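Local structure of BPT4 GENE 59 helicase assembly protein (Enterobacteria phage T4, 1C1K) at residues 22-28 with 41-45; 162-167 with 199-205. The protein loads the replicative helicase onto forked DNA coated by single-stranded-DNA-binding protein, serving phage replication, recombination and repair. All blocks are in the same frame, centred on the assembly; numbering follows the deposited sequence.

How the interactions relate
From the N terminus the chain passes strand 2-4 and then helix 16-30; twelve residues separate 22-28 from 41-45, the first two still in that helix, and interaction 1 closes this short loop before helix 47-52. Interaction 2 opens much later, on helix 158-168, and closes once helices 170-177 and 181-196 and strand 197-199 have been passed, where helix 201-216 begins. The two contacts therefore follow in series, neither nested nor crossed. The centres of interactions 1 and 2 lie about 27 Å apart, and their nearest atoms about 13 Å, without touching. Each ties together one family region, N-terminal for 22-28 with 41-45 and C-terminal for 162-167 with 199-205, consistent with the two-domain, largely helical fold.

Interaction 1. Residues 22-28 with 41-45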
loop_
_atom_site.group_PDB
_atom_site.type_symbol
_atom_site.label_atom_id
_atom_site.label_comp_id
_atom_site.label_asym_id
_atom_site.label_seq_id
_atom_site.Cartn_x
_atom_site.Cartn_y
_atom_site.Cartn_z
ATOM N N LEU A 22 16.121 -8.103 -1.869
ATOM C CA LEU A 22 14.663 -8.102 -1.779
ATOM C C LEU A 22 14.172 -6.712 -1.353
ATOM O O LEU A 22 13.233 -6.170 -1.933
ATOM C CB LEU A 22 14.190 -9.156 -0.774
ATOM C CG LEU A 22 12.671 -9.255 -0.574
ATOM C CD1 LEU A 22 12.024 -9.898 -1.800
ATOM C CD2 LEU A 22 12.367 -10.079 0.681
ATOM N N TYR A 23 14.810 -6.140 -0.340
ATOM C CA TYR A 23 14.433 -4.816 0.132
ATOM C C TYR A 23 14.567 -3.784 -0.986
ATOM O O TYR A 23 13.654 -2.990 -1.222
ATOM C CB TYR A 23 15.315 -4.395 1.310
ATOM C CG TYR A 23 15.363 -2.898 1.521
ATOM C CD1 TYR A 23 14.233 -2.193 1.933
ATOM C CD2 TYR A 23 16.536 -2.183 1.299
ATOM C CE1 TYR A 23 14.275 -0.808 2.117
ATOM C CE2 TYR A 23 16.587 -0.804 1.478
ATOM C CZ TYR A 23 15.455 -0.126 1.885
ATOM O OH TYR A 23 15.507 1.241 2.055
ATOM N N LEU A 24 15.710 -3.797 -1.670
ATOM C CA LEU A 24 15.968 -2.843 -2.744
ATOM C C LEU A 24 14.967 -2.954 -3.885
ATOM O O LEU A 24 14.512 -1.942 -4.413
ATOM C CB LEU A 24 17.393 -3.013 -3.293
ATOM C CG LEU A 24 17.935 -1.784 -4.040
ATOM C CD1 LEU A 24 18.022 -0.598 -3.096
ATOM C CD2 LEU A 24 19.315 -2.088 -4.609
ATOM N N MET A 25 14.625 -4.176 -4.273
ATOM C CA MET A 25 13.669 -4.355 -5.353
ATOM C C MET A 25 12.289 -3.847 -4.941
ATOM O O MET A 25 11.607 -3.222 -5.739
ATOM C CB MET A 25 13.607 -5.825 -5.779
ATOM C CG MET A 25 12.838 -6.755 -4.859
ATOM S SD MET A 25 12.638 -8.393 -5.617
ATOM C CE MET A 25 12.523 -7.956 -7.323
ATOM N N ILE A 26 11.884 -4.095 -3.698
ATOM C CA ILE A 26 10.579 -3.628 -3.241
ATOM C C ILE A 26 10.595 -2.109 -3.075
ATOM O O ILE A 26 9.609 -1.433 -3.367
ATOM C CB ILE A 26 10.170 -4.324 -1.913
ATOM C CG1 ILE A 26 9.948 -5.816 -2.181
ATOM C CG2 ILE A 26 8.878 -3.689 -1.341
ATOM C CD1 ILE A 26 9.801 -6.675 -0.928
ATOM N N LYS A 27 11.726 -1.572 -2.631
ATOM C CA LYS A 27 11.858 -0.131 -2.454
ATOM C C LYS A 27 11.704 0.567 -3.802
ATOM O O LYS A 27 10.973 1.550 -3.928
ATOM C CB LYS A 27 13.224 0.210 -1.858
ATOM C CG LYS A 27 13.430 1.693 -1.575
ATOM C CD LYS A 27 14.896 1.991 -1.299
ATOM C CE LYS A 27 15.092 3.419 -0.834
ATOM N NZ LYS A 27 16.474 3.878 -1.131
ATOM N N GLN A 28 12.387 0.050 -4.814
ATOM C CA GLN A 28 12.317 0.647 -6.139
ATOM C C GLN A 28 10.921 0.481 -6.731
ATOM O O GLN A 28 10.417 1.362 -7.423
ATOM C CB GLN A 28 13.383 0.021 -7.038
ATOM C CG GLN A 28 14.790 0.435 -6.628
ATOM C CD GLN A 28 15.872 -0.357 -7.327
ATOM O OE1 GLN A 28 17.036 -0.350 -6.907
ATOM N NE2 GLN A 28 15.501 -1.049 -8.400
ATOM N N TRP A 41 9.746 -10.930 -9.053
ATOM C CA TRP A 41 10.524 -10.759 -7.824
ATOM C C TRP A 41 12.018 -11.085 -7.918
ATOM O O TRP A 41 12.628 -11.600 -6.973
ATOM C CB TRP A 41 9.884 -11.567 -6.693
ATOM C CG TRP A 41 8.463 -11.173 -6.445
ATOM C CD1 TRP A 41 7.361 -11.630 -7.106
ATOM C CD2 TRP A 41 7.986 -10.246 -5.460
ATOM N NE1 TRP A 41 6.225 -11.048 -6.594
ATOM C CE2 TRP A 41 6.579 -10.194 -5.584
ATOM C CE3 TRP A 41 8.609 -9.452 -4.484
ATOM C CZ2 TRP A 41 5.783 -9.381 -4.765
ATOM C CZ3 TRP A 41 7.818 -8.643 -3.672
ATOM C CH2 TRP A 41 6.420 -8.616 -3.820
ATOM N N CYS A 42 12.598 -10.764 -9.066
ATOM C CA CYS A 42 14.015 -10.972 -9.303
ATOM C C CYS A 42 14.568 -9.646 -9.774
ATOM O O CYS A 42 13.908 -8.921 -10.516
ATOM C CB CYS A 42 14.239 -12.008 -10.401
ATOM S SG CYS A 42 13.786 -13.677 -9.949
ATOM N N MET A 43 15.774 -9.319 -9.340
ATOM C CA MET A 43 16.404 -8.078 -9.764
ATOM C C MET A 43 17.885 -8.156 -9.471
ATOM O O MET A 43 18.303 -8.721 -8.459
ATOM C CB MET A 43 15.796 -6.871 -9.038
ATOM C CG MET A 43 16.218 -5.521 -9.631
ATOM S SD MET A 43 15.541 -4.072 -8.761
ATOM C CE MET A 43 16.678 -3.978 -7.390
ATOM N N ARG A 44 18.680 -7.614 -10.380
ATOM C CA ARG A 44 20.116 -7.603 -10.194
ATOM C C ARG A 44 20.421 -6.288 -9.495
ATOM O O ARG A 44 19.726 -5.294 -9.713
ATOM C CB ARG A 44 20.828 -7.665 -11.545
ATOM C CG ARG A 44 21.589 -8.957 -11.779
ATOM C CD ARG A 44 21.568 -9.363 -13.240
ATOM N NE ARG A 44 20.230 -9.753 -13.676
ATOM C CZ ARG A 44 19.969 -10.386 -14.818
ATOM N NH1 ARG A 44 20.957 -10.706 -15.646
ATOM N NH2 ARG A 44 18.717 -10.700 -15.130
ATOM N N VAL A 45 21.436 -6.281 -8.640
ATOM C CA VAL A 45 21.802 -5.063 -7.930
ATOM C C VAL A 45 23.300 -4.808 -8.040
ATOM O O VAL A 45 24.063 -5.695 -8.409
ATOM C CB VAL A 45 21.424 -5.153 -6.437
ATOM C CG1 VAL A 45 19.989 -5.632 -6.295
ATOM C CG2 VAL A 45 22.373 -6.102 -5.715
#
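Leu22 opens the contact with a loose approach, its CD1 lying 4.4 Å from CE3 of Trp41, obliquely to the ring; its side chain also meets Leu68 and Leu71 of helix 68-81. Two residues on, Leu24 sends CD2 to within 4.0 Å of Val45 CG1, while its side chain stands at about a right angle to that of Met43. Met25 reaches in among Trp41, Cys42 and Met43. Its CG sits between backbone N and carbonyl carbon (chi1 76°), and the bend farther out brings the methyl CE against the Trp41-Cys42 peptide, 3.2 Å from Trp41 C. The same methyl lies 3.9 Å from CB of Met43, whose own CE returns to the helix backbone at 3.7 Å from Met25 CA, so the two methionines interlock. Ile26 meets the indole at its edge, with CG1 3.8 Å from CZ3 of Trp41 and CD1 in the ring plane; its side chain also touches Phe75 and Leu79 of helix 68-81. Gln28 finishes the row by extending its chain beyond CG, which places NE2 3.0 Å from Met43 SD. No hydrogen bond joins the segments, and 372 Å² is buried in total, evidence that side-chain packing carries the contact. Tyr34 touches both methionines, and its OH donates a hydrogen bond to Cys42 O. This is an irregular return segment packed against one side of helix 16-30, joined mainly by apolar side chains, within the N-terminal region of the helicase loader.

Interaction 2. Residues 162-167 with 199-205; sequences ILLDSF and IDSQKAK
Phe167 and Lys205 set the geometry at one end of this contact. The phenyl ring lies flat against the start of helix 201-216, with Lys205 CA 3.8 Å from the ring centroid of Phe167 and 13° off the normal, a CH-pi contact. Its opposite face receives Leu164 O, over the centre, so the ring is sandwiched between the two helices' backbones. With CG between backbone N and carbonyl carbon (chi1 58°), the ring is directed across to helix 201-216, where it also meets Phe208. The lysine's aliphatic CB and CG run obliquely past the ring.

At the other end, Ile199 crosses Ile162 at about a right angle, and its CD1 presses tightly on Ile162 CG2 at 3.5 Å. The other branch of Ile199, CG2, meets Leu163 CD2 at 3.8 Å, and that same leucine methyl lies 3.9 Å from Ala204 CB. Between these ends, Ser166 turns its hydroxyl back to its own helix, where OG donates to Leu163 O at 2.7 Å in the carbonyl plane. Ser166 CB packs on Ile199 CG2. The small Ala204 and serines fit a helix axis separation of 8.4 Å. Asp200 at the N-cap accepts a weak bond from Lys203 N. The segment axes cross at -109°, a steep helix-helix packing that joins helix 158-168 to the strand-to-helix turn of the C-terminal region.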
loop_
_atom_site.group_PDB
_atom_site.type_symbol
_atom_site.label_atom_id
_atom_site.label_comp_id
_atom_site.label_asym_id
_atom_site.label_seq_id
_atom_site.Cartn_x
_atom_site.Cartn_y
_atom_site.Cartn_z
ATOM N N ILE A 162 -7.374 1.336 -2.356
ATOM C CA ILE A 162 -7.181 0.507 -3.534
ATOM C C ILE A 162 -8.369 -0.420 -3.768
ATOM O O ILE A 162 -8.702 -0.736 -4.908
ATOM C CB ILE A 162 -5.853 -0.280 -3.438
ATOM C CG1 ILE A 162 -4.683 0.709 -3.482
ATOM C CG2 ILE A 162 -5.724 -1.259 -4.604
ATOM C CD1 ILE A 162 -3.360 0.137 -3.010
ATOM N N LEU A 163 -9.029 -0.846 -2.700
ATOM C CA LEU A 163 -10.202 -1.700 -2.859
ATOM C C LEU A 163 -11.318 -0.880 -3.529
ATOM O O LEU A 163 -11.986 -1.358 -4.446
ATOM C CB LEU A 163 -10.665 -2.228 -1.494
ATOM C CG LEU A 163 -9.954 -3.504 -1.011
ATOM C CD1 LEU A 163 -10.174 -3.672 0.485
ATOM C CD2 LEU A 163 -10.473 -4.714 -1.772
ATOM N N LEU A 164 -11.512 0.354 -3.075
ATOM C CA LEU A 164 -12.532 1.215 -3.664
ATOM C C LEU A 164 -12.176 1.455 -5.135
ATOM O O LEU A 164 -13.036 1.407 -6.014
ATOM C CB LEU A 164 -12.593 2.553 -2.919
ATOM C CG LEU A 164 -13.140 2.532 -1.486
ATOM C CD1 LEU A 164 -12.770 3.825 -0.779
ATOM C CD2 LEU A 164 -14.650 2.355 -1.513
ATOM N N ASP A 165 -10.900 1.706 -5.396
ATOM C CA ASP A 165 -10.422 1.950 -6.751
ATOM C C ASP A 165 -10.727 0.804 -7.715
ATOM O O ASP A 165 -10.976 1.037 -8.904
ATOM C CB ASP A 165 -8.914 2.198 -6.736
ATOM C CG ASP A 165 -8.334 2.338 -8.132
ATOM O OD1 ASP A 165 -8.440 3.446 -8.697
ATOM O OD2 ASP A 165 -7.775 1.345 -8.658
ATOM N N SER A 166 -10.716 -0.427 -7.206
ATOM C CA SER A 166 -10.960 -1.594 -8.046
ATOM C C SER A 166 -12.267 -1.535 -8.828
ATOM O O SER A 166 -12.346 -2.064 -9.935
ATOM C CB SER A 166 -10.876 -2.887 -7.217
ATOM O OG SER A 166 -12.041 -3.135 -6.453
ATOM N N PHE A 167 -13.290 -0.889 -8.274
ATOM C CA PHE A 167 -14.560 -0.782 -8.995
ATOM C C PHE A 167 -14.988 0.659 -9.256
ATOM O O PHE A 167 -15.954 0.887 -9.979
ATOM C CB PHE A 167 -15.681 -1.548 -8.270
ATOM C CG PHE A 167 -15.915 -1.102 -6.855
ATOM C CD1 PHE A 167 -16.875 -0.140 -6.565
ATOM C CD2 PHE A 167 -15.172 -1.643 -5.809
ATOM C CE1 PHE A 167 -17.092 0.283 -5.256
ATOM C CE2 PHE A 167 -15.380 -1.229 -4.490
ATOM C CZ PHE A 167 -16.342 -0.260 -4.214
ATOM N N ILE A 199 -6.927 -8.239 -6.212
ATOM C CA ILE A 199 -8.259 -7.885 -5.743
ATOM C C ILE A 199 -9.388 -8.331 -6.652
ATOM O O ILE A 199 -9.327 -8.161 -7.869
ATOM C CB ILE A 199 -8.368 -6.349 -5.561
ATOM C CG1 ILE A 199 -7.446 -5.894 -4.424
ATOM C CG2 ILE A 199 -9.824 -5.941 -5.309
ATOM C CD1 ILE A 199 -7.164 -4.404 -4.430
ATOM N N ASP A 200 -10.420 -8.906 -6.045
ATOM C CA ASP A 200 -11.604 -9.330 -6.772
ATOM C C ASP A 200 -12.550 -8.133 -6.692
ATOM O O ASP A 200 -13.228 -7.927 -5.681
ATOM C CB ASP A 200 -12.250 -10.543 -6.102
ATOM C CG ASP A 200 -13.435 -11.075 -6.884
ATOM O OD1 ASP A 200 -14.093 -10.279 -7.586
ATOM O OD2 ASP A 200 -13.713 -12.291 -6.802
ATOM N N SER A 201 -12.569 -7.344 -7.762
ATOM C CA SER A 201 -13.395 -6.144 -7.856
ATOM C C SER A 201 -14.859 -6.344 -7.509
ATOM O O SER A 201 -15.442 -5.542 -6.783
ATOM C CB SER A 201 -13.301 -5.561 -9.266
ATOM O OG SER A 201 -12.525 -4.380 -9.255
ATOM N N GLN A 202 -15.458 -7.402 -8.043
ATOM C CA GLN A 202 -16.863 -7.689 -7.793
ATOM C C GLN A 202 -17.148 -7.897 -6.311
ATOM O O GLN A 202 -18.125 -7.378 -5.782
ATOM C CB GLN A 202 -17.299 -8.925 -8.588
ATOM C CG GLN A 202 -18.799 -9.169 -8.589
ATOM C CD GLN A 202 -19.598 -7.955 -9.034
ATOM O OE1 GLN A 202 -20.637 -7.639 -8.454
ATOM N NE2 GLN A 202 -19.118 -7.272 -10.069
ATOM N N LYS A 203 -16.291 -8.661 -5.642
ATOM C CA LYS A 203 -16.465 -8.924 -4.222
ATOM C C LYS A 203 -16.319 -7.641 -3.413
ATOM O O LYS A 203 -17.077 -7.410 -2.480
ATOM C CB LYS A 203 -15.448 -9.970 -3.755
ATOM C CG LYS A 203 -15.730 -11.381 -4.288
ATOM C CD LYS A 203 -14.724 -12.386 -3.748
ATOM C CE LYS A 203 -15.030 -13.790 -4.251
ATOM N NZ LYS A 203 -13.909 -14.741 -3.984
ATOM N N ALA A 204 -15.346 -6.808 -3.771
ATOM C CA ALA A 204 -15.134 -5.542 -3.069
ATOM C C ALA A 204 -16.367 -4.659 -3.272
ATOM O O ALA A 204 -16.833 -3.996 -2.343
ATOM C CB ALA A 204 -13.888 -4.847 -3.608
ATOM N N LYS A 205 -16.899 -4.662 -4.492
ATOM C CA LYS A 205 -18.093 -3.884 -4.819
ATOM C C LYS A 205 -19.291 -4.349 -3.987
ATOM O O LYS A 205 -20.029 -3.526 -3.443
ATOM C CB LYS A 205 -18.429 -4.030 -6.304
ATOM C CG LYS A 205 -19.529 -3.096 -6.785
ATOM C CD LYS A 205 -19.735 -3.246 -8.282
ATOM C CE LYS A 205 -20.674 -2.182 -8.829
ATOM N NZ LYS A 205 -22.073 -2.395 -8.366
#